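Local coordinates for protein ylmH (Streptococcus pneumoniae, PDB 2FPH) that is a cell-division protein of a Gram-positive bacterium that probably binds nucleic acid, most likely RNA, through an RRM-like domain, at residues Leu53-Ser58 with Val67-Tyr72; Glu60-Glu65 with Pro78-Phe83. All coordinates share one frame; numbering follows the deposited sequence.

Interaction 1: residues Leu53-Ser58 with Val67-Tyr72; sequences LACSSS and VRVLLY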
ATOM      1  N   LEU A  53     -15.894   2.136  14.183  1.00 20.98           N
ATOM      2  CA  LEU A  53     -15.996   1.571  12.850  1.00 20.79           C
ATOM      3  C   LEU A  53     -15.072   0.375  12.842  1.00 19.87           C
ATOM      4  O   LEU A  53     -13.973   0.450  13.412  1.00 22.19           O
ATOM      5  CB  LEU A  53     -15.486   2.585  11.797  1.00 21.51           C
ATOM      6  CG  LEU A  53     -16.397   3.671  11.211  1.00 24.88           C
ATOM      7  CD1 LEU A  53     -15.565   4.413  10.120  1.00 22.25           C
ATOM      8  CD2 LEU A  53     -17.588   3.069  10.583  1.00 30.39           C
ATOM      9  N   ALA A  54     -15.477  -0.698  12.178  1.00 19.74           N
ATOM     10  CA  ALA A  54     -14.558  -1.831  11.953  1.00 19.44           C
ATOM     11  C   ALA A  54     -13.442  -1.455  10.989  1.00 19.72           C
ATOM     12  O   ALA A  54     -13.602  -0.603  10.128  1.00 19.04           O
ATOM     13  CB  ALA A  54     -15.286  -3.026  11.491  1.00 19.80           C
ATOM     14  N   CYS A  55     -12.274  -2.060  11.200  1.00 19.75           N
ATOM     15  CA  CYS A  55     -11.053  -1.699  10.523  1.00 19.85           C
ATOM     16  C   CYS A  55     -10.320  -3.028  10.247  1.00 19.25           C
ATOM     17  O   CYS A  55     -10.242  -3.833  11.161  1.00 19.75           O
ATOM     18  CB  CYS A  55     -10.212  -0.793  11.473  1.00 20.20           C
ATOM     19  SG  CYS A  55      -8.704  -0.065  10.909  1.00 27.76           S
ATOM     20  N   SER A  56      -9.909  -3.298   9.003  1.00 16.77           N
ATOM     21  CA  SER A  56      -8.976  -4.405   8.703  1.00 19.63           C
ATOM     22  C   SER A  56      -7.809  -3.860   7.885  1.00 17.18           C
ATOM     23  O   SER A  56      -8.001  -3.019   7.050  1.00 16.79           O
ATOM     24  CB  SER A  56      -9.666  -5.569   7.965  1.00 19.85           C
ATOM     25  OG  SER A  56     -10.278  -5.127   6.800  1.00 29.90           O
ATOM     26  N   SER A  57      -6.598  -4.315   8.202  1.00 14.52           N
ATOM     27  CA  SER A  57      -5.385  -3.919   7.545  1.00 13.65           C
ATOM     28  C   SER A  57      -4.926  -5.019   6.627  1.00 13.09           C
ATOM     29  O   SER A  57      -5.007  -6.211   7.018  1.00 15.06           O
ATOM     30  CB  SER A  57      -4.291  -3.677   8.566  1.00 13.78           C
ATOM     31  OG  SER A  57      -3.032  -3.566   7.937  1.00 12.94           O
ATOM     32  N   SER A  58      -4.383  -4.681   5.445  1.00 12.42           N
ATOM     33  CA  SER A  58      -3.858  -5.702   4.540  1.00 13.58           C
ATOM     34  C   SER A  58      -2.706  -6.490   5.245  1.00 13.91           C
ATOM     35  O   SER A  58      -2.411  -7.625   4.871  1.00 14.62           O
ATOM     36  CB  SER A  58      -3.392  -5.139   3.207  1.00 13.71           C
ATOM     37  OG  SER A  58      -2.393  -4.158   3.373  1.00 12.91           O
ATOM     38  N   VAL A  67       0.897  -0.825   4.242  1.00 13.04           N
ATOM     39  CA  VAL A  67      -0.387  -1.501   4.202  1.00 11.96           C
ATOM     40  C   VAL A  67      -1.460  -0.627   3.648  1.00 12.11           C
ATOM     41  O   VAL A  67      -1.333   0.582   3.598  1.00 13.87           O
ATOM     42  CB  VAL A  67      -0.814  -2.039   5.608  1.00 13.19           C
ATOM     43  CG1 VAL A  67       0.158  -3.010   6.119  1.00 11.93           C
ATOM     44  CG2 VAL A  67      -0.988  -0.906   6.593  1.00 11.96           C
ATOM     45  N   ARG A  68      -2.540  -1.243   3.199  1.00 12.67           N
ATOM     46  CA  ARG A  68      -3.787  -0.495   2.982  1.00 11.33           C
ATOM     47  C   ARG A  68      -4.818  -0.945   3.988  1.00 11.64           C
ATOM     48  O   ARG A  68      -4.798  -2.089   4.500  1.00 11.14           O
ATOM     49  CB  ARG A  68      -4.323  -0.687   1.560  1.00 10.27           C
ATOM     50  CG  ARG A  68      -3.373  -0.382   0.462  1.00 11.75           C
ATOM     51  CD  ARG A  68      -3.937  -0.497  -0.960  1.00 12.77           C
ATOM     52  NE  ARG A  68      -4.897   0.563  -1.250  1.00 12.72           N
ATOM     53  CZ  ARG A  68      -5.534   0.704  -2.384  1.00 13.31           C
ATOM     54  NH1 ARG A  68      -5.350  -0.179  -3.320  1.00 15.16           N
ATOM     55  NH2 ARG A  68      -6.314   1.766  -2.614  1.00 14.59           N
ATOM     56  N   VAL A  69      -5.725  -0.036   4.344  1.00 12.02           N
ATOM     57  CA  VAL A  69      -6.680  -0.313   5.373  1.00 11.71           C
ATOM     58  C   VAL A  69      -8.060  -0.163   4.832  1.00 12.08           C
ATOM     59  O   VAL A  69      -8.365   0.738   4.015  1.00 10.99           O
ATOM     60  CB  VAL A  69      -6.448   0.644   6.637  1.00 13.06           C
ATOM     61  CG1 VAL A  69      -7.600   0.710   7.616  1.00 15.39           C
ATOM     62  CG2 VAL A  69      -5.152   0.283   7.407  1.00 16.20           C
ATOM     63  N   LEU A  70      -8.922  -1.027   5.311  1.00 13.35           N
ATOM     64  CA  LEU A  70     -10.328  -0.914   4.956  1.00 15.15           C
ATOM     65  C   LEU A  70     -11.107  -0.497   6.185  1.00 16.19           C
ATOM     66  O   LEU A  70     -10.987  -1.095   7.260  1.00 15.38           O
ATOM     67  CB  LEU A  70     -10.780  -2.245   4.430  1.00 15.33           C
ATOM     68  CG  LEU A  70     -10.514  -2.631   3.015  1.00 17.72           C
ATOM     69  CD1 LEU A  70     -10.689  -4.126   2.889  1.00 19.20           C
ATOM     70  CD2 LEU A  70     -11.545  -1.756   2.178  1.00 16.02           C
ATOM     71  N   LEU A  71     -11.912   0.559   6.052  1.00 17.02           N
ATOM     72  CA  LEU A  71     -12.808   1.034   7.120  1.00 17.88           C
ATOM     73  C   LEU A  71     -14.222   0.673   6.699  1.00 18.99           C
ATOM     74  O   LEU A  71     -14.555   0.935   5.553  1.00 17.66           O
ATOM     75  CB  LEU A  71     -12.636   2.549   7.273  1.00 18.17           C
ATOM     76  CG  LEU A  71     -11.242   3.031   7.744  1.00 18.86           C
ATOM     77  CD1 LEU A  71     -10.956   4.522   7.610  1.00 21.48           C
ATOM     78  CD2 LEU A  71     -11.038   2.671   9.158  1.00 22.36           C
ATOM     79  N   TYR A  72     -15.103   0.120   7.568  1.00 19.67           N
ATOM     80  CA  TYR A  72     -16.368  -0.406   7.064  1.00 20.47           C
ATOM     81  C   TYR A  72     -17.436  -0.594   8.131  1.00 21.99           C
ATOM     82  O   TYR A  72     -17.108  -0.675   9.313  1.00 22.71           O
ATOM     83  CB  TYR A  72     -16.185  -1.691   6.285  1.00 20.18           C
ATOM     84  CG  TYR A  72     -15.385  -2.726   7.041  1.00 19.79           C
ATOM     85  CD1 TYR A  72     -14.012  -2.716   6.983  1.00 19.00           C
ATOM     86  CD2 TYR A  72     -15.998  -3.693   7.837  1.00 20.31           C
ATOM     87  CE1 TYR A  72     -13.249  -3.615   7.702  1.00 20.88           C
ATOM     88  CE2 TYR A  72     -15.196  -4.645   8.570  1.00 19.26           C
ATOM     89  CZ  TYR A  72     -13.844  -4.590   8.460  1.00 20.04           C
ATOM     90  OH  TYR A  72     -13.036  -5.480   9.178  1.00 21.27           O
TER
HETATM   91  O   HOH W   1     -18.551  -1.258  11.441  1.00 31.57           O
HETATM   92  O   HOH W   2     -10.849  -6.782  11.444  1.00 34.43           O
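Ser56 and Leu70 exchange the central pair of backbone hydrogen bonds, Leu70 N to Ser56 O at 2.8 Å being almost straight at 177° and Ser56 N to Leu70 O 3.0 Å. Toward one end the ladder continues with Tyr72 N on Ala54 O, while the return bond from Ala54 N is weak and water 1 links Ala54 N with Tyr72 O as well. At the other end Ser58 takes over with two different atoms: its N donates to Arg68 O, and its OG accepts Arg68 N at 2.9 Å. That hydroxyl, held between its own N and carbonyl carbon (chi1 58°), faces Arg68 N and stands in for a backbone carbonyl. Strands 54-57 and 69-72 thus form an antiparallel beta hairpin, their axes 4.7 Å apart, in the three-stranded sheet of the N-terminal region; strand 31-32 pairs with the far side of 69-72. On the face packed against helices 11-27 and 38-50, Cys55 SG touches two branches of the partner strand, Val69 CG1 at 3.6 Å and Leu71 CD2 at 4.0 Å. Ser57 OG, on this face too, bonds to Glu41. On the opposite face, Tyr72 CG between N and the carbonyl carbon, chi1 51°, lays the ring over strand 54-57, and one ring face receives Ala54 CB, 3.3 Å from Tyr72 CE2. Ser56 OG, buried and without a hydrogen-bonding partner, sits obliquely to the ring, 3.5 Å from Tyr72 CE1.

Interaction 2: residues Glu60-Glu65 with Pro78-Phe83; sequences EFVSSE and PEFSDF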
ATOM      1  N   GLU A  60      -2.786  -7.777   8.056  1.00 15.13           N
ATOM      2  CA  GLU A  60      -3.373  -8.892   8.784  1.00 16.09           C
ATOM      3  C   GLU A  60      -3.698 -10.056   7.839  1.00 14.98           C
ATOM      4  O   GLU A  60      -4.276 -11.034   8.302  1.00 18.68           O
ATOM      5  CB  GLU A  60      -4.660  -8.428   9.493  1.00 17.44           C
ATOM      6  CG  GLU A  60      -4.518  -7.332  10.556  1.00 20.45           C
ATOM      7  CD  GLU A  60      -5.863  -6.842  11.111  1.00 27.47           C
ATOM      8  OE1 GLU A  60      -6.501  -5.898  10.564  1.00 23.74           O
ATOM      9  OE2 GLU A  60      -6.320  -7.410  12.131  1.00 33.22           O
ATOM     10  N   PHE A  61      -3.337  -9.938   6.546  1.00 15.62           N
ATOM     11  CA  PHE A  61      -3.533 -10.965   5.506  1.00 16.22           C
ATOM     12  C   PHE A  61      -2.204 -11.341   4.848  1.00 18.66           C
ATOM     13  O   PHE A  61      -1.940 -12.542   4.629  1.00 19.57           O
ATOM     14  CB  PHE A  61      -4.479 -10.469   4.404  1.00 15.93           C
ATOM     15  CG  PHE A  61      -5.919 -10.303   4.844  1.00 14.32           C
ATOM     16  CD1 PHE A  61      -6.285  -9.243   5.674  1.00 14.31           C
ATOM     17  CD2 PHE A  61      -6.883 -11.161   4.426  1.00 16.79           C
ATOM     18  CE1 PHE A  61      -7.568  -9.065   6.085  1.00 17.43           C
ATOM     19  CE2 PHE A  61      -8.197 -11.006   4.840  1.00 17.86           C
ATOM     20  CZ  PHE A  61      -8.554  -9.949   5.668  1.00 17.24           C
ATOM     21  N   VAL A  62      -1.407 -10.310   4.497  1.00 18.77           N
ATOM     22  CA  VAL A  62      -0.046 -10.430   3.957  1.00 21.03           C
ATOM     23  C   VAL A  62       0.844  -9.576   4.772  1.00 20.45           C
ATOM     24  O   VAL A  62       0.603  -8.367   4.884  1.00 21.50           O
ATOM     25  CB  VAL A  62       0.035  -9.966   2.459  1.00 21.82           C
ATOM     26  CG1 VAL A  62       1.424 -10.014   1.966  1.00 22.74           C
ATOM     27  CG2 VAL A  62      -0.849 -10.777   1.609  1.00 23.00           C
ATOM     28  N   SER A  63       1.859 -10.158   5.406  1.00 21.22           N
ATOM     29  CA  SER A  63       2.726  -9.366   6.266  1.00 22.92           C
ATOM     30  C   SER A  63       3.491  -8.389   5.405  1.00 20.85           C
ATOM     31  O   SER A  63       4.068  -8.747   4.382  1.00 21.30           O
ATOM     32  CB  SER A  63       3.743 -10.195   7.084  1.00 24.41           C
ATOM     33  OG  SER A  63       3.241 -11.476   7.442  1.00 31.98           O
ATOM     34  N   SER A  64       3.534  -7.158   5.874  1.00 19.78           N
ATOM     35  CA  SER A  64       4.165  -6.127   5.123  1.00 18.74           C
ATOM     36  C   SER A  64       4.413  -4.954   5.985  1.00 18.61           C
ATOM     37  O   SER A  64       3.898  -4.863   7.107  1.00 20.80           O
ATOM     38  CB  SER A  64       3.340  -5.751   3.897  1.00 19.05           C
ATOM     39  OG  SER A  64       2.098  -5.232   4.299  1.00 21.03           O
ATOM     40  N   GLU A  65       5.269  -4.078   5.520  1.00 17.92           N
ATOM     41  CA  GLU A  65       5.456  -2.818   6.237  1.00 19.02           C
ATOM     42  C   GLU A  65       4.389  -1.782   5.869  1.00 17.91           C
ATOM     43  O   GLU A  65       3.580  -1.357   6.709  1.00 18.43           O
ATOM     44  CB  GLU A  65       6.869  -2.285   6.044  1.00 21.36           C
ATOM     45  CG  GLU A  65       7.931  -3.157   6.736  1.00 27.24           C
ATOM     46  CD  GLU A  65       7.539  -3.673   8.136  1.00 32.31           C
ATOM     47  OE1 GLU A  65       7.440  -2.852   9.090  1.00 36.71           O
ATOM     48  OE2 GLU A  65       7.349  -4.922   8.313  1.00 32.45           O
ATOM     49  N   PRO A  78     -15.018  -8.483   4.777  1.00 27.55           N
ATOM     50  CA  PRO A  78     -13.779  -8.208   3.997  1.00 25.70           C
ATOM     51  C   PRO A  78     -13.027  -9.468   3.538  1.00 24.54           C
ATOM     52  O   PRO A  78     -12.911 -10.411   4.322  1.00 23.82           O
ATOM     53  CB  PRO A  78     -12.904  -7.399   4.943  1.00 26.87           C
ATOM     54  CG  PRO A  78     -13.870  -7.130   6.207  1.00 27.51           C
ATOM     55  CD  PRO A  78     -14.784  -8.245   6.201  1.00 28.62           C
ATOM     56  N   GLU A  79     -12.559  -9.467   2.290  1.00 21.86           N
ATOM     57  CA  GLU A  79     -11.703 -10.500   1.748  1.00 22.07           C
ATOM     58  C   GLU A  79     -10.444  -9.802   1.234  1.00 18.99           C
ATOM     59  O   GLU A  79     -10.464  -8.576   1.026  1.00 17.76           O
ATOM     60  CB  GLU A  79     -12.376 -11.268   0.590  1.00 22.65           C
ATOM     61  CG  GLU A  79     -13.345 -12.362   1.020  1.00 30.22           C
ATOM     62  CD  GLU A  79     -13.603 -13.355  -0.096  1.00 36.60           C
ATOM     63  OE1 GLU A  79     -13.774 -12.903  -1.248  1.00 38.87           O
ATOM     64  OE2 GLU A  79     -13.607 -14.593   0.171  1.00 43.34           O
ATOM     65  N   PHE A  80      -9.351 -10.549   1.036  1.00 17.14           N
ATOM     66  CA  PHE A  80      -8.103  -9.903   0.646  1.00 16.79           C
ATOM     67  C   PHE A  80      -8.252  -9.097  -0.656  1.00 16.76           C
ATOM     68  O   PHE A  80      -7.653  -8.028  -0.843  1.00 15.11           O
ATOM     69  CB  PHE A  80      -6.998 -10.922   0.465  1.00 15.43           C
ATOM     70  CG  PHE A  80      -5.702 -10.306   0.135  1.00 17.38           C
ATOM     71  CD1 PHE A  80      -5.082  -9.447   1.041  1.00 19.16           C
ATOM     72  CD2 PHE A  80      -5.142 -10.487  -1.103  1.00 20.01           C
ATOM     73  CE1 PHE A  80      -3.884  -8.871   0.723  1.00 17.57           C
ATOM     74  CE2 PHE A  80      -3.937  -9.905  -1.405  1.00 22.20           C
ATOM     75  CZ  PHE A  80      -3.316  -9.093  -0.493  1.00 20.85           C
ATOM     76  N   SER A  81      -9.093  -9.583  -1.584  1.00 17.62           N
ATOM     77  CA  SER A  81      -9.311  -8.855  -2.807  1.00 17.65           C
ATOM     78  C   SER A  81      -9.851  -7.407  -2.606  1.00 16.63           C
ATOM     79  O   SER A  81      -9.615  -6.553  -3.456  1.00 17.03           O
ATOM     80  CB  SER A  81     -10.189  -9.659  -3.787  1.00 18.91           C
ATOM     81  OG  SER A  81     -11.471  -9.832  -3.283  1.00 22.33           O
ATOM     82  N   ASP A  82     -10.567  -7.154  -1.497  1.00 17.78           N
ATOM     83  CA  ASP A  82     -11.125  -5.845  -1.182  1.00 16.59           C
ATOM     84  C   ASP A  82     -10.007  -4.795  -0.925  1.00 16.46           C
ATOM     85  O   ASP A  82     -10.263  -3.615  -0.964  1.00 15.92           O
ATOM     86  CB  ASP A  82     -12.023  -5.945   0.030  1.00 16.09           C
ATOM     87  CG  ASP A  82     -13.271  -6.740  -0.238  1.00 19.64           C
ATOM     88  OD1 ASP A  82     -13.857  -6.548  -1.322  1.00 24.08           O
ATOM     89  OD2 ASP A  82     -13.750  -7.515   0.620  1.00 20.72           O
ATOM     90  N   PHE A  83      -8.762  -5.236  -0.664  1.00 14.92           N
ATOM     91  CA  PHE A  83      -7.652  -4.278  -0.561  1.00 13.91           C
ATOM     92  C   PHE A  83      -7.027  -3.803  -1.898  1.00 14.34           C
ATOM     93  O   PHE A  83      -6.206  -2.830  -1.957  1.00 14.13           O
ATOM     94  CB  PHE A  83      -6.511  -4.841   0.315  1.00 14.93           C
ATOM     95  CG  PHE A  83      -6.902  -5.121   1.727  1.00 14.76           C
ATOM     96  CD1 PHE A  83      -6.973  -4.102   2.659  1.00 13.43           C
ATOM     97  CD2 PHE A  83      -7.217  -6.416   2.145  1.00 13.80           C
ATOM     98  CE1 PHE A  83      -7.330  -4.339   3.938  1.00 13.21           C
ATOM     99  CE2 PHE A  83      -7.591  -6.657   3.476  1.00 14.56           C
ATOM    100  CZ  PHE A  83      -7.619  -5.597   4.382  1.00 13.84           C
TER
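The backbones of 60-65 and 78-83 stay well apart, nearest at Phe61 and Phe80 with their CA atoms 6.8 Å from each other; 60-65 is an irregular loop, whereas residues 80-83 turn with helical backbone angles. Apolar side chains carry the contact, Phe61 most of all, its ring also lying against the backbone at Glu79 and Phe80. One face of its ring receives the edge of the Phe83 ring in an offset edge-to-face pair, centroids 5.2 Å apart and planes at 64°. Phe83 CE2 is the atom that reaches over, 3.6 Å from Phe61 CE1 and displaced from the ring centre toward the rim. Phe80 meets the base of the same side chain: the two phenylalanines run past each other in opposite directions, bringing Phe80 CD1 to 3.6 Å from Phe61 CB. Because Phe80 holds CG anti to its N, chi1 -177°, its ring extends along the loop to Val62, whose CG2 branch touches Phe80 CZ at 3.7 Å. The turn carrying Phe80 and Phe83 is braced from within, since Asp82 OD2 accepts Glu79 N at 2.8 Å and Asp82 N returns a bond to Glu79 O. This apolar contact lies near the surface, with Phe61 exposed and Phe83 buried. Phe83 also packs on Ser56 of strand 54-57 and Leu70 of strand 69-72, while Phe80 meets the ring of Phe160 edge-to-face, just beyond strand 151-157; the turn itself leads into strand 85-91 of the five-stranded sheet.

Interactions 1 and 2 have centres 9 Å apart and alternate along the chain: strand 54-57, loop 60-65, strand 69-72, then turn 78-83. Loop 60-65 is thus part of the connection within the hairpin of interaction 1, and turn 78-83 follows that hairpin on the way to strand 85-91. The two interactions touch directly, Phe83 CE1 lying 3.4 Å from Ser56 O and Pro78 CG 3.4 Å from Tyr72 CZ. Interaction 1 belongs to the N-terminal three-stranded sheet, whereas interaction 2 joins its hairpin loop to the start of the putative RNA-binding region, so the contact lies where the N-terminal part of the chain meets the putative RNA-binding part.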